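Local atomic coordinates of phosphonate monoester hydrolase (Ruegeria pomeroyi, PDB entry 4UPK), a protein that belongs to the sulfatase family within the alkaline phosphatase clan, its core being a mixed beta sheet packed between helices. Residues S88-Q93 with P112-E117; D339-V344 with L372-P377. All blocks are in the same frame, centred on the assembly; numbering follows the deposited sequence.

Contact 1: S88-Q93 with P112-E117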
ATOM      1  N   SER A  88      -3.718 -18.403 -15.180  1.00 11.57           N
ATOM      2  CA  SER A  88      -2.466 -18.809 -15.836  1.00 10.09           C
ATOM      3  C   SER A  88      -2.214 -18.095 -17.150  1.00 12.94           C
ATOM      4  O   SER A  88      -1.089 -17.694 -17.410  1.00 14.26           O
ATOM      5  CB  SER A  88      -2.471 -20.321 -16.070  1.00 11.15           C
ATOM      6  OG  SER A  88      -2.108 -21.041 -14.906  1.00 13.73           O
ATOM      7  N   ILE A  89      -3.240 -17.974 -17.997  1.00 10.81           N
ATOM      8  CA  ILE A  89      -3.197 -17.289 -19.297  1.00 12.33           C
ATOM      9  C   ILE A  89      -2.919 -15.794 -19.113  1.00 18.60           C
ATOM     10  O   ILE A  89      -2.053 -15.225 -19.803  1.00 17.40           O
ATOM     11  CB  ILE A  89      -4.508 -17.572 -20.094  1.00 15.73           C
ATOM     12  CG1 ILE A  89      -4.507 -19.031 -20.597  1.00 16.20           C
ATOM     13  CG2 ILE A  89      -4.728 -16.576 -21.261  1.00 17.45           C
ATOM     14  CD1 ILE A  89      -5.927 -19.637 -21.089  1.00 16.10           C
ATOM     15  N   LEU A  90      -3.663 -15.165 -18.178  1.00 16.53           N
ATOM     16  CA  LEU A  90      -3.538 -13.738 -17.921  1.00 17.86           C
ATOM     17  C   LEU A  90      -2.325 -13.320 -17.103  1.00 22.53           C
ATOM     18  O   LEU A  90      -1.947 -12.153 -17.177  1.00 23.96           O
ATOM     19  CB  LEU A  90      -4.833 -13.146 -17.349  1.00 18.10           C
ATOM     20  CG  LEU A  90      -6.113 -13.294 -18.187  1.00 22.74           C
ATOM     21  CD1 LEU A  90      -7.337 -12.895 -17.387  1.00 21.17           C
ATOM     22  CD2 LEU A  90      -6.024 -12.557 -19.514  1.00 25.91           C
ATOM     23  N   THR A  91      -1.709 -14.244 -16.338  1.00 19.04           N
ATOM     24  CA  THR A  91      -0.502 -13.947 -15.527  1.00 18.29           C
ATOM     25  C   THR A  91       0.779 -14.527 -16.126  1.00 20.22           C
ATOM     26  O   THR A  91       1.862 -14.080 -15.752  1.00 20.79           O
ATOM     27  CB  THR A  91      -0.623 -14.411 -14.058  1.00 23.24           C
ATOM     28  OG1 THR A  91      -0.670 -15.841 -14.000  1.00 21.43           O
ATOM     29  CG2 THR A  91      -1.793 -13.770 -13.308  1.00 23.02           C
ATOM     30  N   GLY A  92       0.663 -15.521 -17.011  1.00 14.53           N
ATOM     31  CA  GLY A  92       1.833 -16.166 -17.606  1.00 13.90           C
ATOM     32  C   GLY A  92       2.573 -17.094 -16.652  1.00 16.16           C
ATOM     33  O   GLY A  92       3.711 -17.493 -16.928  1.00 14.93           O
ATOM     34  N   GLN A  93       1.911 -17.481 -15.533  1.00 13.93           N
ATOM     35  CA  GLN A  93       2.480 -18.350 -14.492  1.00 13.16           C
ATOM     36  C   GLN A  93       1.726 -19.663 -14.362  1.00 15.88           C
ATOM     37  O   GLN A  93       0.521 -19.713 -14.598  1.00 15.38           O
ATOM     38  CB  GLN A  93       2.419 -17.661 -13.110  1.00 13.70           C
ATOM     39  CG  GLN A  93       3.080 -16.303 -13.008  1.00 15.61           C
ATOM     40  CD  GLN A  93       3.001 -15.733 -11.613  1.00 26.18           C
ATOM     41  OE1 GLN A  93       2.814 -16.434 -10.621  1.00 19.29           O
ATOM     42  NE2 GLN A  93       3.212 -14.445 -11.495  1.00 23.42           N
ATOM     43  N   PRO A 112       1.690  -9.590 -11.255  1.00 16.70           N
ATOM     44  CA  PRO A 112       1.711  -8.942 -12.566  1.00 16.53           C
ATOM     45  C   PRO A 112       0.868  -9.718 -13.579  1.00 21.23           C
ATOM     46  O   PRO A 112       0.861 -10.944 -13.579  1.00 19.78           O
ATOM     47  CB  PRO A 112       3.203  -8.946 -12.935  1.00 18.39           C
ATOM     48  CG  PRO A 112       3.920  -9.168 -11.668  1.00 21.73           C
ATOM     49  CD  PRO A 112       3.032 -10.064 -10.882  1.00 16.76           C
ATOM     50  N   ASN A 113       0.087  -9.005 -14.384  1.00 19.48           N
ATOM     51  CA  ASN A 113      -0.768  -9.639 -15.381  1.00 18.63           C
ATOM     52  C   ASN A 113      -0.634  -8.912 -16.710  1.00 23.43           C
ATOM     53  O   ASN A 113       0.044  -7.879 -16.765  1.00 23.13           O
ATOM     54  CB  ASN A 113      -2.227  -9.763 -14.897  1.00 15.28           C
ATOM     55  CG  ASN A 113      -2.943  -8.460 -14.597  1.00 28.20           C
ATOM     56  OD1 ASN A 113      -3.128  -7.598 -15.457  1.00 24.37           O
ATOM     57  ND2 ASN A 113      -3.466  -8.333 -13.392  1.00 16.85           N
ATOM     58  N   ILE A 114      -1.244  -9.452 -17.789  1.00 19.41           N
ATOM     59  CA  ILE A 114      -1.195  -8.847 -19.126  1.00 17.68           C
ATOM     60  C   ILE A 114      -1.717  -7.391 -19.140  1.00 20.66           C
ATOM     61  O   ILE A 114      -1.112  -6.560 -19.795  1.00 21.27           O
ATOM     62  CB  ILE A 114      -1.814  -9.766 -20.237  1.00 19.49           C
ATOM     63  CG1 ILE A 114      -1.486  -9.283 -21.683  1.00 19.74           C
ATOM     64  CG2 ILE A 114      -3.322  -9.998 -20.052  1.00 18.20           C
ATOM     65  CD1 ILE A 114      -0.017  -9.418 -22.103  1.00 27.46           C
ATOM     66  N   ALA A 115      -2.786  -7.082 -18.385  1.00 16.85           N
ATOM     67  CA  ALA A 115      -3.380  -5.743 -18.335  1.00 16.85           C
ATOM     68  C   ALA A 115      -2.479  -4.720 -17.619  1.00 21.90           C
ATOM     69  O   ALA A 115      -2.229  -3.641 -18.163  1.00 21.79           O
ATOM     70  CB  ALA A 115      -4.763  -5.793 -17.701  1.00 16.94           C
ATOM     71  N   THR A 116      -1.953  -5.075 -16.427  1.00 19.19           N
ATOM     72  CA  THR A 116      -1.052  -4.207 -15.654  1.00 19.34           C
ATOM     73  C   THR A 116       0.222  -3.890 -16.440  1.00 23.50           C
ATOM     74  O   THR A 116       0.676  -2.744 -16.443  1.00 24.47           O
ATOM     75  CB  THR A 116      -0.730  -4.809 -14.281  1.00 24.31           C
ATOM     76  OG1 THR A 116      -0.147  -6.103 -14.448  1.00 26.49           O
ATOM     77  CG2 THR A 116      -1.950  -4.873 -13.362  1.00 19.68           C
ATOM     78  N   GLU A 117       0.771  -4.900 -17.130  1.00 19.76           N
ATOM     79  CA  GLU A 117       1.980  -4.758 -17.934  1.00 19.75           C
ATOM     80  C   GLU A 117       1.737  -3.979 -19.220  1.00 23.02           C
ATOM     81  O   GLU A 117       2.587  -3.171 -19.581  1.00 24.31           O
ATOM     82  CB  GLU A 117       2.684  -6.106 -18.153  1.00 20.42           C
ATOM     83  CG  GLU A 117       3.152  -6.803 -16.881  1.00 23.34           C
ATOM     84  CD  GLU A 117       3.705  -5.942 -15.764  1.00 36.31           C
ATOM     85  OE1 GLU A 117       4.869  -5.489 -15.875  1.00 25.17           O
ATOM     86  OE2 GLU A 117       2.973  -5.726 -14.769  1.00 25.54           O
TER
HETATM   87  O   HOH W   1       2.947 -12.627 -13.591  1.00 20.45           O

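Contact 2: D339-V344 with L372-P377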
ATOM      1  N   ASP A 339      -1.728  -4.491 -39.369  1.00 34.04           N
ATOM      2  CA  ASP A 339      -1.033  -3.820 -38.253  1.00 34.58           C
ATOM      3  C   ASP A 339      -1.475  -4.312 -36.835  1.00 35.70           C
ATOM      4  O   ASP A 339      -1.241  -3.601 -35.841  1.00 35.16           O
ATOM      5  CB  ASP A 339      -1.251  -2.286 -38.352  1.00 37.27           C
ATOM      6  CG  ASP A 339      -0.538  -1.558 -39.484  1.00 53.56           C
ATOM      7  OD1 ASP A 339       0.332  -2.179 -40.152  1.00 55.84           O
ATOM      8  OD2 ASP A 339      -0.811  -0.356 -39.674  1.00 60.34           O
ATOM      9  N   THR A 340      -2.114  -5.510 -36.747  1.00 28.12           N
ATOM     10  CA  THR A 340      -2.634  -6.059 -35.483  1.00 25.42           C
ATOM     11  C   THR A 340      -2.078  -7.443 -35.132  1.00 26.05           C
ATOM     12  O   THR A 340      -2.075  -8.356 -35.967  1.00 24.91           O
ATOM     13  CB  THR A 340      -4.185  -6.061 -35.512  1.00 26.26           C
ATOM     14  OG1 THR A 340      -4.628  -4.729 -35.734  1.00 27.15           O
ATOM     15  CG2 THR A 340      -4.843  -6.602 -34.215  1.00 21.02           C
ATOM     16  N   LEU A 341      -1.673  -7.606 -33.861  1.00 19.21           N
ATOM     17  CA  LEU A 341      -1.286  -8.892 -33.320  1.00 16.95           C
ATOM     18  C   LEU A 341      -2.612  -9.546 -32.917  1.00 21.81           C
ATOM     19  O   LEU A 341      -3.307  -9.052 -32.010  1.00 21.64           O
ATOM     20  CB  LEU A 341      -0.339  -8.760 -32.096  1.00 15.91           C
ATOM     21  CG  LEU A 341      -0.049 -10.043 -31.304  1.00 17.58           C
ATOM     22  CD1 LEU A 341       0.713 -11.078 -32.151  1.00 17.59           C
ATOM     23  CD2 LEU A 341       0.688  -9.748 -30.039  1.00 13.73           C
ATOM     24  N   ILE A 342      -2.991 -10.611 -33.640  1.00 18.22           N
ATOM     25  CA  ILE A 342      -4.219 -11.358 -33.395  1.00 17.88           C
ATOM     26  C   ILE A 342      -3.864 -12.648 -32.694  1.00 21.31           C
ATOM     27  O   ILE A 342      -3.028 -13.410 -33.188  1.00 20.98           O
ATOM     28  CB  ILE A 342      -5.101 -11.576 -34.670  1.00 21.02           C
ATOM     29  CG1 ILE A 342      -5.481 -10.217 -35.338  1.00 22.06           C
ATOM     30  CG2 ILE A 342      -6.361 -12.409 -34.334  1.00 20.54           C
ATOM     31  CD1 ILE A 342      -6.123 -10.314 -36.752  1.00 33.34           C
ATOM     32  N   VAL A 343      -4.459 -12.863 -31.515  1.00 17.31           N
ATOM     33  CA  VAL A 343      -4.251 -14.076 -30.737  1.00 16.98           C
ATOM     34  C   VAL A 343      -5.619 -14.728 -30.524  1.00 21.48           C
ATOM     35  O   VAL A 343      -6.512 -14.137 -29.906  1.00 19.52           O
ATOM     36  CB  VAL A 343      -3.487 -13.894 -29.390  1.00 20.27           C
ATOM     37  CG1 VAL A 343      -3.204 -15.253 -28.746  1.00 19.35           C
ATOM     38  CG2 VAL A 343      -2.193 -13.103 -29.554  1.00 20.11           C
ATOM     39  N   VAL A 344      -5.783 -15.938 -31.070  1.00 18.27           N
ATOM     40  CA  VAL A 344      -7.020 -16.698 -30.922  1.00 16.90           C
ATOM     41  C   VAL A 344      -6.671 -18.035 -30.278  1.00 21.81           C
ATOM     42  O   VAL A 344      -5.805 -18.765 -30.774  1.00 21.00           O
ATOM     43  CB  VAL A 344      -7.870 -16.848 -32.219  1.00 19.55           C
ATOM     44  CG1 VAL A 344      -9.207 -17.547 -31.925  1.00 18.19           C
ATOM     45  CG2 VAL A 344      -8.125 -15.493 -32.871  1.00 19.57           C
ATOM     46  N   LEU A 372      -4.758 -22.713 -31.046  1.00 14.02           N
ATOM     47  CA  LEU A 372      -3.986 -21.492 -30.943  1.00 13.10           C
ATOM     48  C   LEU A 372      -3.576 -20.993 -32.326  1.00 18.88           C
ATOM     49  O   LEU A 372      -2.879 -21.693 -33.063  1.00 16.51           O
ATOM     50  CB  LEU A 372      -2.758 -21.597 -29.987  1.00 12.20           C
ATOM     51  CG  LEU A 372      -1.865 -20.335 -29.892  1.00 15.83           C
ATOM     52  CD1 LEU A 372      -2.614 -19.133 -29.335  1.00 15.52           C
ATOM     53  CD2 LEU A 372      -0.657 -20.585 -29.062  1.00 18.75           C
ATOM     54  N   ILE A 373      -4.038 -19.779 -32.672  1.00 16.15           N
ATOM     55  CA  ILE A 373      -3.730 -19.128 -33.936  1.00 15.63           C
ATOM     56  C   ILE A 373      -3.173 -17.777 -33.578  1.00 20.77           C
ATOM     57  O   ILE A 373      -3.782 -17.031 -32.801  1.00 19.18           O
ATOM     58  CB  ILE A 373      -4.935 -18.999 -34.939  1.00 18.28           C
ATOM     59  CG1 ILE A 373      -5.699 -20.346 -35.150  1.00 18.50           C
ATOM     60  CG2 ILE A 373      -4.465 -18.411 -36.289  1.00 17.71           C
ATOM     61  CD1 ILE A 373      -7.161 -20.206 -35.673  1.00 24.03           C
ATOM     62  N   ILE A 374      -1.998 -17.460 -34.133  1.00 17.53           N
ATOM     63  CA  ILE A 374      -1.385 -16.171 -33.916  1.00 17.31           C
ATOM     64  C   ILE A 374      -1.045 -15.542 -35.254  1.00 24.45           C
ATOM     65  O   ILE A 374      -0.309 -16.125 -36.051  1.00 24.86           O
ATOM     66  CB  ILE A 374      -0.176 -16.193 -32.924  1.00 19.69           C
ATOM     67  CG1 ILE A 374      -0.602 -16.733 -31.517  1.00 18.15           C
ATOM     68  CG2 ILE A 374       0.486 -14.792 -32.835  1.00 19.66           C
ATOM     69  CD1 ILE A 374       0.554 -16.880 -30.457  1.00 17.71           C
ATOM     70  N   ARG A 375      -1.595 -14.347 -35.499  1.00 21.82           N
ATOM     71  CA  ARG A 375      -1.262 -13.578 -36.679  1.00 21.39           C
ATOM     72  C   ARG A 375      -0.566 -12.313 -36.232  1.00 25.18           C
ATOM     73  O   ARG A 375      -1.062 -11.584 -35.374  1.00 21.99           O
ATOM     74  CB  ARG A 375      -2.485 -13.226 -37.541  1.00 19.65           C
ATOM     75  CG  ARG A 375      -2.041 -12.931 -38.967  1.00 17.27           C
ATOM     76  CD  ARG A 375      -3.112 -12.327 -39.824  1.00 23.94           C
ATOM     77  NE  ARG A 375      -2.592 -11.971 -41.149  1.00 35.12           N
ATOM     78  CZ  ARG A 375      -1.930 -10.851 -41.435  1.00 48.58           C
ATOM     79  NH1 ARG A 375      -1.675  -9.959 -40.484  1.00 44.51           N
ATOM     80  NH2 ARG A 375      -1.499 -10.626 -42.667  1.00 29.52           N
ATOM     81  N   ALA A 376       0.587 -12.059 -36.823  1.00 25.41           N
ATOM     82  CA  ALA A 376       1.364 -10.870 -36.547  1.00 26.72           C
ATOM     83  C   ALA A 376       1.868 -10.342 -37.875  1.00 33.50           C
ATOM     84  O   ALA A 376       2.208 -11.157 -38.739  1.00 32.97           O
ATOM     85  CB  ALA A 376       2.541 -11.220 -35.641  1.00 27.43           C
ATOM     86  N   PRO A 377       1.935  -9.007 -38.084  1.00 32.97           N
ATOM     87  CA  PRO A 377       2.526  -8.497 -39.345  1.00 33.80           C
ATOM     88  C   PRO A 377       3.917  -9.094 -39.587  1.00 37.22           C
ATOM     89  O   PRO A 377       4.758  -9.087 -38.685  1.00 36.67           O
ATOM     90  CB  PRO A 377       2.603  -6.972 -39.128  1.00 36.16           C
ATOM     91  CG  PRO A 377       2.352  -6.747 -37.674  1.00 40.25           C
ATOM     92  CD  PRO A 377       1.542  -7.904 -37.179  1.00 34.85           C
TER
HETATM   93  O   HOH W   2      -3.008  -9.525 -38.125  1.00 10.83           O

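Contact 1: S88-Q93 with P112-E117
Leu90 and Ile114 meet where the C-terminal end of helix 82-91, which opens with the Cys-x-Pro-Ser-Arg signature of sulfatases, faces the capped start of helix 114-120. Their side chains cross at about a right angle, with Leu90 CD2 3.8 Å from Ile114 CG2. Ile114 places CG1 anti to its backbone N (chi1 -167°), which leaves the CG2 methyl facing Leu90, while the side chain as a whole also packs on Ile398 and Leu399 of helix 394-402. Beside this apolar pair the backbones join: Ile114 N donates to Leu90 O at 2.9 Å, almost straight on to the carbonyl (C=O...N 170°). A helix C-terminus thus supplies an acceptor to the first turn of another helix, a pairing that the two helix dipoles would probably favour. Alongside, Thr91 turns its CG2 methyl to Asn113 CB, 4.3 Å away, and gives its hydroxyl to Ala87 O within its own helix. Asn113 and Thr116 form a capping box: Asn113 N donates to Thr116 OG1 at 2.9 Å, and Thr116 N returns a bond to Asn113 OD1, approaching 39° out of the amide plane. Asn113 ND2 is held separately by Arg155 O. One water bridges the segments, donating to Thr91 O (2.8 Å) and Pro112 O (2.7 Å) while accepting from Gln93 NE2.

Contact 2: D339-V344 with L372-P377
Ile342 and Arg375 form a hydrogen-bonded antiparallel pair: Ile342 N reaches Arg375 O at 2.8 Å, and Arg375 N reaches Ile342 O at 2.9 Å. Val344 and Ile373 repeat the pattern, Val344 N donating to Ile373 O (2.9 Å, N-H...O 172°) and Ile373 N to Val344 O (2.8 Å). Ile342 O also receives a weaker CA-H...O contact from Ile374, whose CA lies 3.3 Å away. With their axes 177° apart, these strands provide an antiparallel step in the mixed central sheet of the alkaline phosphatase-type fold. Leu341 and Val343 instead spend their backbone groups on strand 35-41, and Leu372 bonds to Phe72 of strand 70-76, so the sheet continues beyond both strands. On the face toward helix 394-402, Leu341 and Ile374 run alongside each other in the same direction, with Leu341 CD1 3.8 Å from Ile374 CG2. Arg375 leaves from the other face, its NE in a salt bridge with Asp68. Where strand 340-346 begins and strand 372-375 ends, a water donates to Thr340 O at 2.6 Å and accepts from Arg375 NH1 at 2.7 Å; Thr340 OG1 is bonded to Gln336 O and Asn35 ND2.

Overall arrangement
Contacts 1 and 2 do not touch: their centres are 18 Å apart and their nearest atoms about 8 Å. Helix 394-402 receives Ile114 and Glu117 from contact 1 and Leu341, Leu372 and Pro377 from contact 2, with Ile398 touched by both Ile114 and Leu341. Ile89 packs on Phe38 and Ile40 of strand 35-41, whereas Leu341 and Val343 bond to its backbone. Contact 1 therefore belongs to the helical layer over the sheet and contact 2 to the sheet itself. As in other sulfatases, the signature at the start of helix 82-91 and the Asp-His pair opening with Asp347, after strand 340-346, probably line the active site, so each contact lies on an element leading to it.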